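Long-range contacts in cell wall surface anchor protein (Streptococcus agalactiae, PDB 4Z1P), which is a cell-wall-anchored streptococcal surface protein of the antigen I/II family that probably acts as an adhesin in cell adhesion: residues A[223-228]-A[280-285]; A[53-58]-A[160-165]; A[27-32]-A[140-145]; A[89-94]-A[112-117]. One frame throughout, in Å; residues are numbered along the deposited sequence.

Contact 1: residues A[223-228]-A[280-285]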
loop_
_atom_site.group_PDB
_atom_site.type_symbol
_atom_site.label_atom_id
_atom_site.label_comp_id
_atom_site.label_asym_id
_atom_site.label_seq_id
_atom_site.Cartn_x
_atom_site.Cartn_y
_atom_site.Cartn_z
ATOM N N PHE A 223 3.668 9.504 8.134
ATOM C CA PHE A 223 4.489 9.645 9.327
ATOM C C PHE A 223 5.995 9.863 9.117
ATOM O O PHE A 223 6.674 10.236 10.053
ATOM C CB PHE A 223 4.244 8.474 10.238
ATOM C CG PHE A 223 4.698 7.167 9.688
ATOM C CD1 PHE A 223 6.005 6.744 9.889
ATOM C CD2 PHE A 223 3.808 6.345 9.031
ATOM C CE1 PHE A 223 6.443 5.531 9.385
ATOM C CE2 PHE A 223 4.233 5.116 8.506
ATOM C CZ PHE A 223 5.551 4.711 8.691
ATOM N N GLU A 224 6.515 9.618 7.908
ATOM C CA GLU A 224 7.900 9.851 7.600
ATOM C C GLU A 224 7.978 10.436 6.216
ATOM O O GLU A 224 7.380 9.908 5.304
ATOM C CB GLU A 224 8.703 8.564 7.639
ATOM C CG GLU A 224 10.117 8.676 7.105
ATOM C CD GLU A 224 10.918 7.406 7.257
ATOM O OE1 GLU A 224 10.384 6.343 6.925
ATOM O OE2 GLU A 224 12.095 7.459 7.697
ATOM N N TYR A 225 8.698 11.557 6.078
ATOM C CA TYR A 225 8.982 12.130 4.775
ATOM C C TYR A 225 10.344 12.785 4.934
ATOM O O TYR A 225 10.470 13.814 5.580
ATOM C CB TYR A 225 7.853 13.080 4.356
ATOM C CG TYR A 225 7.937 13.658 2.950
ATOM C CD1 TYR A 225 8.909 14.628 2.594
ATOM C CD2 TYR A 225 7.057 13.247 1.962
ATOM C CE1 TYR A 225 8.958 15.122 1.303
ATOM C CE2 TYR A 225 7.084 13.748 0.686
ATOM C CZ TYR A 225 8.051 14.714 0.367
ATOM O OH TYR A 225 8.094 15.197 -0.941
ATOM N N LYS A 226 11.400 12.168 4.416
ATOM C CA LYS A 226 12.700 12.719 4.704
ATOM C C LYS A 226 13.700 12.459 3.644
ATOM O O LYS A 226 13.548 11.531 2.864
ATOM C CB LYS A 226 13.178 12.195 6.038
ATOM C CG LYS A 226 13.901 10.912 6.002
ATOM C CD LYS A 226 14.481 10.600 7.384
ATOM C CE LYS A 226 14.976 9.182 7.348
ATOM N NZ LYS A 226 15.498 8.681 8.637
ATOM N N PHE A 227 14.698 13.340 3.565
ATOM C CA PHE A 227 15.812 13.190 2.644
ATOM C C PHE A 227 17.076 12.937 3.435
ATOM O O PHE A 227 17.295 13.581 4.434
ATOM C CB PHE A 227 16.049 14.488 1.861
ATOM C CG PHE A 227 14.828 15.064 1.195
ATOM C CD1 PHE A 227 13.929 15.862 1.892
ATOM C CD2 PHE A 227 14.638 14.907 -0.143
ATOM C CE1 PHE A 227 12.831 16.459 1.250
ATOM C CE2 PHE A 227 13.559 15.509 -0.793
ATOM C CZ PHE A 227 12.652 16.273 -0.092
ATOM N N VAL A 228 17.897 11.988 2.985
ATOM C CA VAL A 228 19.246 11.782 3.495
ATOM C C VAL A 228 20.245 11.961 2.318
ATOM O O VAL A 228 20.176 11.280 1.322
ATOM C CB VAL A 228 19.418 10.406 4.177
ATOM C CG1 VAL A 228 20.815 10.276 4.754
ATOM C CG2 VAL A 228 18.374 10.201 5.283
ATOM N N LEU A 280 17.255 15.963 6.168
ATOM C CA LEU A 280 16.157 16.838 6.439
ATOM C C LEU A 280 14.895 15.977 6.609
ATOM O O LEU A 280 14.525 15.192 5.689
ATOM C CB LEU A 280 15.970 17.829 5.318
ATOM C CG LEU A 280 14.838 18.838 5.612
ATOM C CD1 LEU A 280 15.011 20.192 4.922
ATOM C CD2 LEU A 280 13.446 18.281 5.317
ATOM N N ALA A 281 14.219 16.125 7.748
ATOM C CA ALA A 281 13.086 15.250 8.079
ATOM C C ALA A 281 11.920 16.051 8.502
ATOM O O ALA A 281 12.045 16.982 9.334
ATOM C CB ALA A 281 13.455 14.238 9.171
ATOM N N PHE A 282 10.764 15.713 7.937
ATOM C CA PHE A 282 9.544 16.315 8.409
ATOM C C PHE A 282 9.109 15.724 9.731
ATOM O O PHE A 282 9.264 14.530 10.015
ATOM C CB PHE A 282 8.435 16.191 7.369
ATOM C CG PHE A 282 8.493 17.256 6.341
ATOM C CD1 PHE A 282 9.368 17.170 5.281
ATOM C CD2 PHE A 282 7.675 18.386 6.446
ATOM C CE1 PHE A 282 9.407 18.168 4.300
ATOM C CE2 PHE A 282 7.742 19.405 5.515
ATOM C CZ PHE A 282 8.603 19.305 4.423
ATOM N N LYS A 283 8.597 16.589 10.572
ATOM C CA LYS A 283 8.107 16.159 11.869
ATOM C C LYS A 283 6.811 15.353 11.741
ATOM O O LYS A 283 5.823 15.752 11.056
ATOM C CB LYS A 283 7.779 17.381 12.703
ATOM C CG LYS A 283 8.949 18.289 13.041
ATOM C CD LYS A 283 8.371 19.602 13.539
ATOM C CE LYS A 283 9.174 20.243 14.640
ATOM N NZ LYS A 283 10.414 20.789 14.058
ATOM N N ALA A 284 6.769 14.286 12.497
ATOM C CA ALA A 284 5.600 13.417 12.446
ATOM C C ALA A 284 4.320 14.124 12.889
ATOM O O ALA A 284 3.313 13.947 12.239
ATOM C CB ALA A 284 5.882 12.155 13.271
ATOM N N ASP A 285 4.330 14.944 13.949
ATOM C CA ASP A 285 3.077 15.687 14.310
ATOM C C ASP A 285 2.524 16.618 13.197
ATOM O O ASP A 285 1.303 16.817 13.075
ATOM C CB ASP A 285 3.252 16.488 15.591
ATOM C CG ASP A 285 4.154 17.707 15.411
ATOM O OD1 ASP A 285 4.980 17.740 14.474
ATOM O OD2 ASP A 285 4.053 18.644 16.219
HETATM O O HOH W 1 9.996 12.474 8.467
#

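Contact 2: residues A[53-58]-A[160-165]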
loop_
_atom_site.group_PDB
_atom_site.type_symbol
_atom_site.label_atom_id
_atom_site.label_comp_id
_atom_site.label_asym_id
_atom_site.label_seq_id
_atom_site.Cartn_x
_atom_site.Cartn_y
_atom_site.Cartn_z
ATOM N N LYS A 53 -23.460 -31.060 -1.004
ATOM C CA LYS A 53 -22.594 -30.276 -1.884
ATOM C C LYS A 53 -21.686 -29.276 -1.128
ATOM O O LYS A 53 -20.803 -28.644 -1.672
ATOM C CB LYS A 53 -23.449 -29.571 -2.914
ATOM C CG LYS A 53 -24.204 -30.563 -3.777
ATOM C CD LYS A 53 -24.982 -29.909 -4.895
ATOM C CE LYS A 53 -25.447 -30.942 -5.946
ATOM N NZ LYS A 53 -25.699 -30.190 -7.219
ATOM N N GLY A 54 -21.979 -29.060 0.128
ATOM C CA GLY A 54 -21.119 -28.267 1.010
ATOM C C GLY A 54 -21.118 -26.777 0.853
ATOM O O GLY A 54 -22.062 -26.193 0.321
ATOM N N PHE A 55 -20.039 -26.165 1.350
ATOM C CA PHE A 55 -19.974 -24.725 1.499
ATOM C C PHE A 55 -18.538 -24.384 1.234
ATOM O O PHE A 55 -17.622 -24.854 1.983
ATOM C CB PHE A 55 -20.418 -24.271 2.907
ATOM C CG PHE A 55 -21.760 -24.809 3.266
ATOM C CD1 PHE A 55 -22.908 -24.260 2.710
ATOM C CD2 PHE A 55 -21.857 -25.966 3.959
ATOM C CE1 PHE A 55 -24.151 -24.862 2.943
ATOM C CE2 PHE A 55 -23.086 -26.575 4.246
ATOM C CZ PHE A 55 -24.263 -26.040 3.702
ATOM N N ALA A 56 -18.348 -23.586 0.178
ATOM C CA ALA A 56 -17.007 -23.143 -0.199
ATOM C C ALA A 56 -16.936 -21.664 -0.252
ATOM O O ALA A 56 -17.939 -21.025 -0.597
ATOM C CB ALA A 56 -16.648 -23.661 -1.552
ATOM N N PHE A 57 -15.792 -21.101 0.169
ATOM C CA PHE A 57 -15.527 -19.681 0.086
ATOM C C PHE A 57 -14.241 -19.485 -0.693
ATOM O O PHE A 57 -13.216 -20.138 -0.395
ATOM C CB PHE A 57 -15.303 -19.104 1.501
ATOM C CG PHE A 57 -15.291 -17.602 1.534
ATOM C CD1 PHE A 57 -16.467 -16.914 1.245
ATOM C CD2 PHE A 57 -14.116 -16.875 1.775
ATOM C CE1 PHE A 57 -16.511 -15.558 1.236
ATOM C CE2 PHE A 57 -14.139 -15.486 1.718
ATOM C CZ PHE A 57 -15.345 -14.843 1.466
ATOM N N VAL A 58 -14.272 -18.580 -1.671
ATOM C CA VAL A 58 -13.160 -18.337 -2.523
ATOM C C VAL A 58 -12.685 -16.954 -2.396
ATOM O O VAL A 58 -13.481 -16.031 -2.582
ATOM C CB VAL A 58 -13.509 -18.598 -4.059
ATOM C CG1 VAL A 58 -12.342 -18.178 -4.964
ATOM C CG2 VAL A 58 -13.866 -20.069 -4.241
ATOM N N GLN A 160 -18.791 -17.284 -3.156
ATOM C CA GLN A 160 -19.208 -18.340 -2.276
ATOM C C GLN A 160 -20.016 -19.309 -3.007
ATOM O O GLN A 160 -20.763 -18.942 -4.003
ATOM C CB GLN A 160 -19.818 -17.855 -0.948
ATOM C CG GLN A 160 -21.151 -17.324 -0.887
ATOM C CD GLN A 160 -21.539 -16.829 0.533
ATOM O OE1 GLN A 160 -21.229 -15.719 0.920
ATOM N NE2 GLN A 160 -22.242 -17.633 1.247
ATOM N N ILE A 161 -19.947 -20.530 -2.548
ATOM C CA ILE A 161 -20.748 -21.609 -3.154
ATOM C C ILE A 161 -21.462 -22.303 -2.049
ATOM O O ILE A 161 -20.798 -22.858 -1.116
ATOM C CB ILE A 161 -19.902 -22.577 -3.954
ATOM C CG1 ILE A 161 -19.128 -21.825 -4.967
ATOM C CG2 ILE A 161 -20.781 -23.674 -4.570
ATOM C CD1 ILE A 161 -18.093 -22.706 -5.643
ATOM N N ASP A 162 -22.782 -22.165 -2.055
ATOM C CA ASP A 162 -23.640 -22.686 -1.011
ATOM C C ASP A 162 -24.472 -23.781 -1.642
ATOM O O ASP A 162 -25.253 -23.513 -2.573
ATOM C CB ASP A 162 -24.602 -21.614 -0.502
ATOM C CG ASP A 162 -23.938 -20.341 -0.098
ATOM O OD1 ASP A 162 -22.761 -20.391 0.418
ATOM O OD2 ASP A 162 -24.557 -19.277 -0.323
ATOM N N PHE A 163 -24.394 -24.985 -1.121
ATOM C CA PHE A 163 -25.172 -26.132 -1.646
ATOM C C PHE A 163 -25.016 -26.285 -3.174
ATOM O O PHE A 163 -26.004 -26.610 -3.908
ATOM C CB PHE A 163 -26.702 -25.978 -1.311
ATOM C CG PHE A 163 -27.063 -25.488 0.068
ATOM C CD1 PHE A 163 -27.163 -26.381 1.137
ATOM C CD2 PHE A 163 -27.339 -24.166 0.313
ATOM C CE1 PHE A 163 -27.537 -25.976 2.387
ATOM C CE2 PHE A 163 -27.730 -23.740 1.555
ATOM C CZ PHE A 163 -27.839 -24.655 2.600
ATOM N N GLY A 164 -23.836 -25.932 -3.693
ATOM C CA GLY A 164 -23.577 -26.017 -5.134
ATOM C C GLY A 164 -24.009 -24.797 -5.976
ATOM O O GLY A 164 -23.759 -24.751 -7.175
ATOM N N ASN A 165 -24.616 -23.814 -5.332
ATOM C CA ASN A 165 -24.940 -22.576 -5.999
ATOM C C ASN A 165 -23.903 -21.505 -5.746
ATOM O O ASN A 165 -23.536 -21.221 -4.558
ATOM C CB ASN A 165 -26.275 -22.054 -5.522
ATOM C CG ASN A 165 -27.361 -23.100 -5.589
ATOM O OD1 ASN A 165 -27.463 -23.809 -6.568
ATOM N ND2 ASN A 165 -28.128 -23.244 -4.510
HETATM O O HOH W 2 -21.356 -25.944 -2.305
HETATM O O HOH W 3 -20.297 -21.025 1.241
#

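Contact 3: residues A[27-32]-A[140-145]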
loop_
_atom_site.group_PDB
_atom_site.type_symbol
_atom_site.label_atom_id
_atom_site.label_comp_id
_atom_site.label_asym_id
_atom_site.label_seq_id
_atom_site.Cartn_x
_atom_site.Cartn_y
_atom_site.Cartn_z
ATOM N N ASN A 27 5.380 -1.034 0.622
ATOM C CA ASN A 27 5.472 -1.770 1.889
ATOM C C ASN A 27 4.133 -1.933 2.664
ATOM O O ASN A 27 4.139 -2.339 3.788
ATOM C CB ASN A 27 6.545 -1.188 2.811
ATOM C CG ASN A 27 6.183 0.192 3.361
ATOM O OD1 ASN A 27 5.190 0.785 2.980
ATOM N ND2 ASN A 27 7.069 0.743 4.167
ATOM N N ALA A 28 3.010 -1.677 2.019
ATOM C CA ALA A 28 1.675 -1.722 2.636
ATOM C C ALA A 28 1.230 -3.127 2.967
ATOM O O ALA A 28 1.611 -4.046 2.304
ATOM C CB ALA A 28 0.660 -1.124 1.661
ATOM N N THR A 29 0.467 -3.289 4.029
ATOM C CA THR A 29 -0.232 -4.554 4.255
ATOM C C THR A 29 -1.694 -4.319 3.848
ATOM O O THR A 29 -2.309 -3.378 4.326
ATOM C CB THR A 29 -0.066 -4.879 5.730
ATOM O OG1 THR A 29 1.295 -5.308 5.926
ATOM C CG2 THR A 29 -0.951 -6.026 6.157
ATOM N N LEU A 30 -2.258 -5.132 2.951
ATOM C CA LEU A 30 -3.649 -4.981 2.633
ATOM C C LEU A 30 -4.479 -5.800 3.615
ATOM O O LEU A 30 -4.392 -7.043 3.619
ATOM C CB LEU A 30 -3.946 -5.385 1.200
ATOM C CG LEU A 30 -3.529 -4.451 0.070
ATOM C CD1 LEU A 30 -4.339 -3.172 0.077
ATOM C CD2 LEU A 30 -2.046 -4.123 0.160
ATOM N N ASP A 31 -5.305 -5.105 4.417
ATOM C CA ASP A 31 -6.082 -5.724 5.483
ATOM C C ASP A 31 -7.512 -5.800 5.033
ATOM O O ASP A 31 -8.236 -4.801 5.052
ATOM C CB ASP A 31 -5.927 -4.940 6.766
ATOM C CG ASP A 31 -4.459 -4.965 7.229
ATOM O OD1 ASP A 31 -3.920 -6.089 7.402
ATOM O OD2 ASP A 31 -3.828 -3.891 7.373
ATOM N N TYR A 32 -7.895 -7.011 4.674
ATOM C CA TYR A 32 -9.213 -7.236 4.121
ATOM C C TYR A 32 -10.127 -7.931 5.116
ATOM O O TYR A 32 -9.671 -8.794 5.936
ATOM C CB TYR A 32 -9.093 -8.119 2.916
ATOM C CG TYR A 32 -8.342 -7.603 1.736
ATOM C CD1 TYR A 32 -8.734 -6.434 1.076
ATOM C CD2 TYR A 32 -7.389 -8.358 1.137
ATOM C CE1 TYR A 32 -8.072 -5.995 -0.081
ATOM C CE2 TYR A 32 -6.781 -7.979 -0.049
ATOM C CZ TYR A 32 -7.103 -6.751 -0.627
ATOM O OH TYR A 32 -6.423 -6.331 -1.743
ATOM N N ASN A 140 -10.729 -12.537 8.222
ATOM C CA ASN A 140 -9.805 -11.414 8.274
ATOM C C ASN A 140 -8.536 -11.840 7.592
ATOM O O ASN A 140 -7.775 -12.695 8.090
ATOM C CB ASN A 140 -9.517 -10.896 9.691
ATOM C CG ASN A 140 -10.499 -9.821 10.146
ATOM O OD1 ASN A 140 -10.200 -8.610 10.116
ATOM N ND2 ASN A 140 -11.655 -10.244 10.557
ATOM N N LEU A 141 -8.286 -11.221 6.464
ATOM C CA LEU A 141 -7.194 -11.676 5.580
ATOM C C LEU A 141 -6.209 -10.545 5.319
ATOM O O LEU A 141 -6.582 -9.487 4.928
ATOM C CB LEU A 141 -7.736 -12.147 4.284
ATOM C CG LEU A 141 -8.746 -13.295 4.323
ATOM C CD1 LEU A 141 -9.340 -13.477 2.920
ATOM C CD2 LEU A 141 -8.142 -14.592 4.871
ATOM N N SER A 142 -4.928 -10.787 5.425
ATOM C CA SER A 142 -3.984 -9.744 5.137
ATOM C C SER A 142 -2.866 -10.205 4.166
ATOM O O SER A 142 -2.325 -11.322 4.243
ATOM C CB SER A 142 -3.413 -9.133 6.439
ATOM O OG SER A 142 -2.216 -9.758 6.752
ATOM N N PHE A 143 -2.547 -9.327 3.242
ATOM C CA PHE A 143 -1.607 -9.625 2.120
ATOM C C PHE A 143 -0.559 -8.562 2.069
ATOM O O PHE A 143 -0.854 -7.387 2.338
ATOM C CB PHE A 143 -2.304 -9.557 0.750
ATOM C CG PHE A 143 -3.240 -10.706 0.429
ATOM C CD1 PHE A 143 -2.785 -11.860 -0.237
ATOM C CD2 PHE A 143 -4.602 -10.626 0.727
ATOM C CE1 PHE A 143 -3.697 -12.857 -0.608
ATOM C CE2 PHE A 143 -5.478 -11.641 0.388
ATOM C CZ PHE A 143 -5.050 -12.730 -0.309
ATOM N N LYS A 144 0.650 -8.973 1.733
ATOM C CA LYS A 144 1.686 -8.064 1.298
ATOM C C LYS A 144 1.586 -7.909 -0.190
ATOM O O LYS A 144 0.935 -8.714 -0.876
ATOM C CB LYS A 144 3.054 -8.575 1.625
ATOM C CG LYS A 144 3.326 -8.943 3.038
ATOM C CD LYS A 144 3.247 -7.772 3.967
ATOM C CE LYS A 144 3.557 -8.223 5.399
ATOM N NZ LYS A 144 2.934 -7.337 6.444
ATOM N N VAL A 145 2.280 -6.910 -0.722
ATOM C CA VAL A 145 2.245 -6.635 -2.165
ATOM C C VAL A 145 3.554 -7.188 -2.714
ATOM O O VAL A 145 4.597 -7.085 -2.061
ATOM C CB VAL A 145 2.190 -5.104 -2.459
ATOM C CG1 VAL A 145 2.180 -4.833 -3.937
ATOM C CG2 VAL A 145 0.961 -4.495 -1.810
HETATM O O HOH W 4 3.758 -4.879 0.825
HETATM O O HOH W 5 -8.287 -7.870 8.141
#

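Contact 4: residues A[89-94]-A[112-117]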
loop_
_atom_site.group_PDB
_atom_site.type_symbol
_atom_site.label_atom_id
_atom_site.label_comp_id
_atom_site.label_asym_id
_atom_site.label_seq_id
_atom_site.Cartn_x
_atom_site.Cartn_y
_atom_site.Cartn_z
ATOM N N HIS A 89 -4.891 -23.654 -1.537
ATOM C CA HIS A 89 -4.215 -22.557 -2.180
ATOM C C HIS A 89 -3.631 -23.068 -3.478
ATOM O O HIS A 89 -2.745 -23.890 -3.460
ATOM C CB HIS A 89 -3.157 -21.914 -1.313
ATOM C CG HIS A 89 -2.304 -20.905 -2.024
ATOM N ND1 HIS A 89 -1.000 -20.644 -1.669
ATOM C CD2 HIS A 89 -2.553 -20.114 -3.103
ATOM C CE1 HIS A 89 -0.512 -19.687 -2.439
ATOM N NE2 HIS A 89 -1.439 -19.337 -3.307
ATOM N N VAL A 90 -4.211 -22.664 -4.628
ATOM C CA VAL A 90 -3.880 -23.284 -5.920
ATOM C C VAL A 90 -3.450 -22.243 -6.900
ATOM O O VAL A 90 -3.876 -21.101 -6.863
ATOM C CB VAL A 90 -5.070 -24.116 -6.513
ATOM C CG1 VAL A 90 -5.452 -25.258 -5.616
ATOM C CG2 VAL A 90 -6.263 -23.231 -6.885
ATOM N N LEU A 91 -2.543 -22.618 -7.770
ATOM C CA LEU A 91 -2.090 -21.708 -8.802
ATOM C C LEU A 91 -3.125 -21.612 -9.973
ATOM O O LEU A 91 -3.153 -20.624 -10.656
ATOM C CB LEU A 91 -0.815 -22.273 -9.345
ATOM C CG LEU A 91 0.489 -21.837 -8.707
ATOM C CD1 LEU A 91 0.431 -21.207 -7.360
ATOM C CD2 LEU A 91 1.574 -22.891 -8.892
ATOM N N SER A 92 -3.935 -22.617 -10.142
ATOM C CA SER A 92 -5.025 -22.548 -11.076
ATOM C C SER A 92 -6.068 -23.500 -10.623
ATOM O O SER A 92 -5.769 -24.511 -9.996
ATOM C CB SER A 92 -4.526 -22.860 -12.536
ATOM O OG SER A 92 -5.183 -23.953 -13.076
ATOM N N LYS A 93 -7.289 -23.292 -11.106
ATOM C CA LYS A 93 -8.307 -24.307 -10.831
ATOM C C LYS A 93 -7.972 -25.686 -11.354
ATOM O O LYS A 93 -8.480 -26.654 -10.869
ATOM C CB LYS A 93 -9.658 -23.852 -11.377
ATOM C CG LYS A 93 -9.759 -23.705 -12.872
ATOM C CD LYS A 93 -11.032 -22.956 -13.204
ATOM C CE LYS A 93 -11.435 -23.136 -14.644
ATOM N NZ LYS A 93 -10.499 -22.458 -15.565
ATOM N N ASP A 94 -7.126 -25.781 -12.379
ATOM C CA ASP A 94 -6.755 -27.089 -12.913
ATOM C C ASP A 94 -5.994 -27.986 -11.938
ATOM O O ASP A 94 -5.939 -29.184 -12.162
ATOM C CB ASP A 94 -5.923 -26.922 -14.212
ATOM C CG ASP A 94 -6.717 -26.175 -15.320
ATOM O OD1 ASP A 94 -7.908 -26.501 -15.426
ATOM O OD2 ASP A 94 -6.157 -25.284 -16.013
ATOM N N VAL A 112 -9.770 -16.709 -12.417
ATOM C CA VAL A 112 -8.896 -16.569 -13.571
ATOM C C VAL A 112 -7.526 -17.141 -13.294
ATOM O O VAL A 112 -6.849 -17.584 -14.235
ATOM C CB VAL A 112 -8.778 -15.109 -14.017
ATOM C CG1 VAL A 112 -7.968 -14.258 -13.067
ATOM C CG2 VAL A 112 -8.230 -15.029 -15.450
ATOM N N GLY A 113 -7.094 -17.110 -12.045
ATOM C CA GLY A 113 -5.681 -17.394 -11.751
ATOM C C GLY A 113 -5.549 -18.180 -10.458
ATOM O O GLY A 113 -6.299 -19.161 -10.207
ATOM N N GLU A 114 -4.639 -17.686 -9.643
ATOM C CA GLU A 114 -4.196 -18.349 -8.419
ATOM C C GLU A 114 -5.212 -17.880 -7.355
ATOM O O GLU A 114 -5.388 -16.699 -7.201
ATOM C CB GLU A 114 -2.762 -17.830 -8.086
ATOM C CG GLU A 114 -2.307 -18.002 -6.655
ATOM C CD GLU A 114 -0.856 -17.637 -6.457
ATOM O OE1 GLU A 114 -0.219 -17.065 -7.370
ATOM O OE2 GLU A 114 -0.340 -17.958 -5.391
ATOM N N PHE A 115 -5.784 -18.783 -6.567
ATOM C CA PHE A 115 -6.728 -18.354 -5.575
ATOM C C PHE A 115 -6.677 -19.239 -4.345
ATOM O O PHE A 115 -5.935 -20.246 -4.326
ATOM C CB PHE A 115 -8.147 -18.353 -6.170
ATOM C CG PHE A 115 -8.639 -19.698 -6.603
ATOM C CD1 PHE A 115 -8.393 -20.146 -7.867
ATOM C CD2 PHE A 115 -9.444 -20.483 -5.796
ATOM C CE1 PHE A 115 -8.922 -21.351 -8.297
ATOM C CE2 PHE A 115 -9.937 -21.709 -6.194
ATOM C CZ PHE A 115 -9.688 -22.159 -7.457
ATOM N N TYR A 116 -7.402 -18.814 -3.316
ATOM C CA TYR A 116 -7.533 -19.519 -2.064
ATOM C C TYR A 116 -8.982 -19.904 -1.876
ATOM O O TYR A 116 -9.879 -19.195 -2.334
ATOM C CB TYR A 116 -7.125 -18.610 -0.898
ATOM C CG TYR A 116 -5.755 -18.077 -1.014
ATOM C CD1 TYR A 116 -5.475 -17.011 -1.810
ATOM C CD2 TYR A 116 -4.671 -18.688 -0.294
ATOM C CE1 TYR A 116 -4.167 -16.517 -1.895
ATOM C CE2 TYR A 116 -3.394 -18.196 -0.373
ATOM C CZ TYR A 116 -3.149 -17.114 -1.145
ATOM O OH TYR A 116 -1.881 -16.658 -1.254
ATOM N N MET A 117 -9.209 -21.088 -1.322
ATOM C CA MET A 117 -10.517 -21.547 -1.094
ATOM C C MET A 117 -10.646 -22.288 0.215
ATOM O O MET A 117 -9.718 -23.029 0.595
ATOM C CB MET A 117 -10.985 -22.439 -2.259
ATOM C CG MET A 117 -12.390 -22.957 -2.147
ATOM S SD MET A 117 -12.887 -23.893 -3.616
ATOM C CE MET A 117 -11.843 -25.266 -3.550
HETATM O O HOH W 6 -7.682 -20.547 -11.867
#

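Contact 1: residues A[223-228]-A[280-285]
Y225 and F282 meet on the buried side of this strand pair, where CD1 of Y225 lies 3.7 Å from CD1 of F282. The two side chains run alongside each other in the same direction, but their ring planes are almost perpendicular (88°). Y225 O accepts the F282 N-H at 3.0 Å in a nearly straight bond (172°), and the same oxygen lies beside the F282 ring edge, in its plane. Two residues along, F227 and L280 form an antiparallel hydrogen-bonded pair, with F227 N to L280 O at 2.8 Å and a return bond from L280 N. These strands, 225-230 and 277-282, are neighbours in a five-stranded antiparallel sheet of the antigen I/II C-terminal domain. On the opposite face, the CB atoms of K226 and A281 are 3.8 Å apart, while the extended lysine leads away to a cation-pi contact with F319. Where the strands separate, a water bridges Y225 N and F282 O. Farther out, F296 meets both Y225 and F282 edge-to-face. With CG trans to the backbone N (chi1 -174°), the Y225 ring is laid alongside F282 and its OH carried to W212 O and A298 N, both hydrogen-bonded to it.

Contact 2: residues A[53-58]-A[160-165]
F55 directs its ring edge at the face of F163, a T-shaped pair with planes at 80° and centroids 4.9 Å apart. CG of F55, anti to the carbonyl carbon (chi1 -53°), carries the ring out to F163, so that CE1 of F55 sits 3.6 Å above the middle of the F163 ring. Y127 and V131 of helix 123-131 touch both phenylalanines. Smaller apolar contacts lie along the strands: the CB atoms of A56 and I161 are 4.2 Å apart, and CD1 of F57 reaches CB of Q160. Backbone hydrogen bonds set the register. A56 and I161 exchange two nearly straight ones, A56 N to I161 O at 2.9 Å and I161 N to A56 O at 2.8 Å, while F163 N donates to G54 O. Strands 55-61 and 153-162 are thereby joined as antiparallel neighbours within the five-stranded sheet of the antigen I/II C2 terminal domain, just where D162 to N165 form a type I' turn. G164, at positive phi in that turn, has no side chain, which lets K53 CB pack 3.7 Å from G164 N. Among polar side chains, Q160 NE2 donates to the syn lone pair of D162 OD1 at 2.9 Å; D162 OD2 bonds to Y41 OH.

Contact 3: residues A[27-32]-A[140-145]
The rim of the F143 ring slots in at the edge of Y32, CD2 of F143 approaching CE2 of Y32 to 3.5 Å. Neither ring covers the other's face: the planes stand 69° apart, and CD2 of F143 lies in the Y32 plane. One face of the tyrosine is instead filled by CB of L30, offset toward the rim. Farther along the same side of the sheet, two branch ends fit against each other, CD2 of L30 and CG2 of V145, 3.6 Å apart. V145 also touches L176, and Y32 meets V172 and I154, so this apolar relief faces strands 153-162 and 165-177. The other side is more polar. There K144 bends at chi2 (-64°), which turns its chain across toward T29 and brings NZ to T29 OG1 at 2.7 Å in a hydrogen bond. The methyl CG2 of T29 rests 4.0 Å from CB of S142, and OD1 of D31 lies beside that same CB. Four backbone bonds hold the surfaces in register, two within the L30-F143 pair and two within Y32-L141. Apolar side chains on one face packed toward a second sheet are characteristic of a beta-sandwich, here the antigen I/II C2 terminal domain.

Contact 4: residues A[89-94]-A[112-117]
H89 lies flat against Y116 in an offset stack where edge strand 85-90 pairs with 115-120, in the five-stranded antiparallel sheet of the antigen I/II C2 terminal domain. The planes differ by 13° and the centroids are 4.1 Å apart, with CE2 of Y116 over the middle of the imidazole. A trans chi1 (172°) lays the histidine ring alongside the tyrosine. The extended glutamate E114 brings OE2 to H89 NE2 at 2.7 Å, through its anti lone pair; ring and carboxylate are nearly coplanar, but the bond is bent and OE2 sits somewhat out of the imidazole plane. On the face bearing V90 and F115, the phenylalanine CG stands between its backbone N and carbonyl carbon (chi1 63°). This turns the ring face to V90, whose CG2 makes a CH-pi contact 3.7 Å from the centroid. V90 and F115 also exchange two backbone hydrogen bonds. Beyond them S92 forms an ST turn, and a water accepts from K93 N and donates to G113 O at 2.6 Å.

From the N terminus, strand 29-36 opens contact 3 and strand 55-61 then opens contact 2. Contact 4 opens and closes next, a short loop containing helix 98-106 and lying within the loops of both others. Strand 137-145 closes contact 3, and strand 153-162 closes contact 2, so these two cross along the chain. Contacts 2 and 4 share one five-stranded sheet and touch through V58 and F115; contact 3 lies in a four-stranded sheet and meets contact 4 where F143 packs on Y116. Contact 1 follows in series, closing its own loop by joining strands 225-230 and 277-282 of a different five-stranded sheet in the C-terminal family region, about 6 Å from contact 3 between nearest atoms.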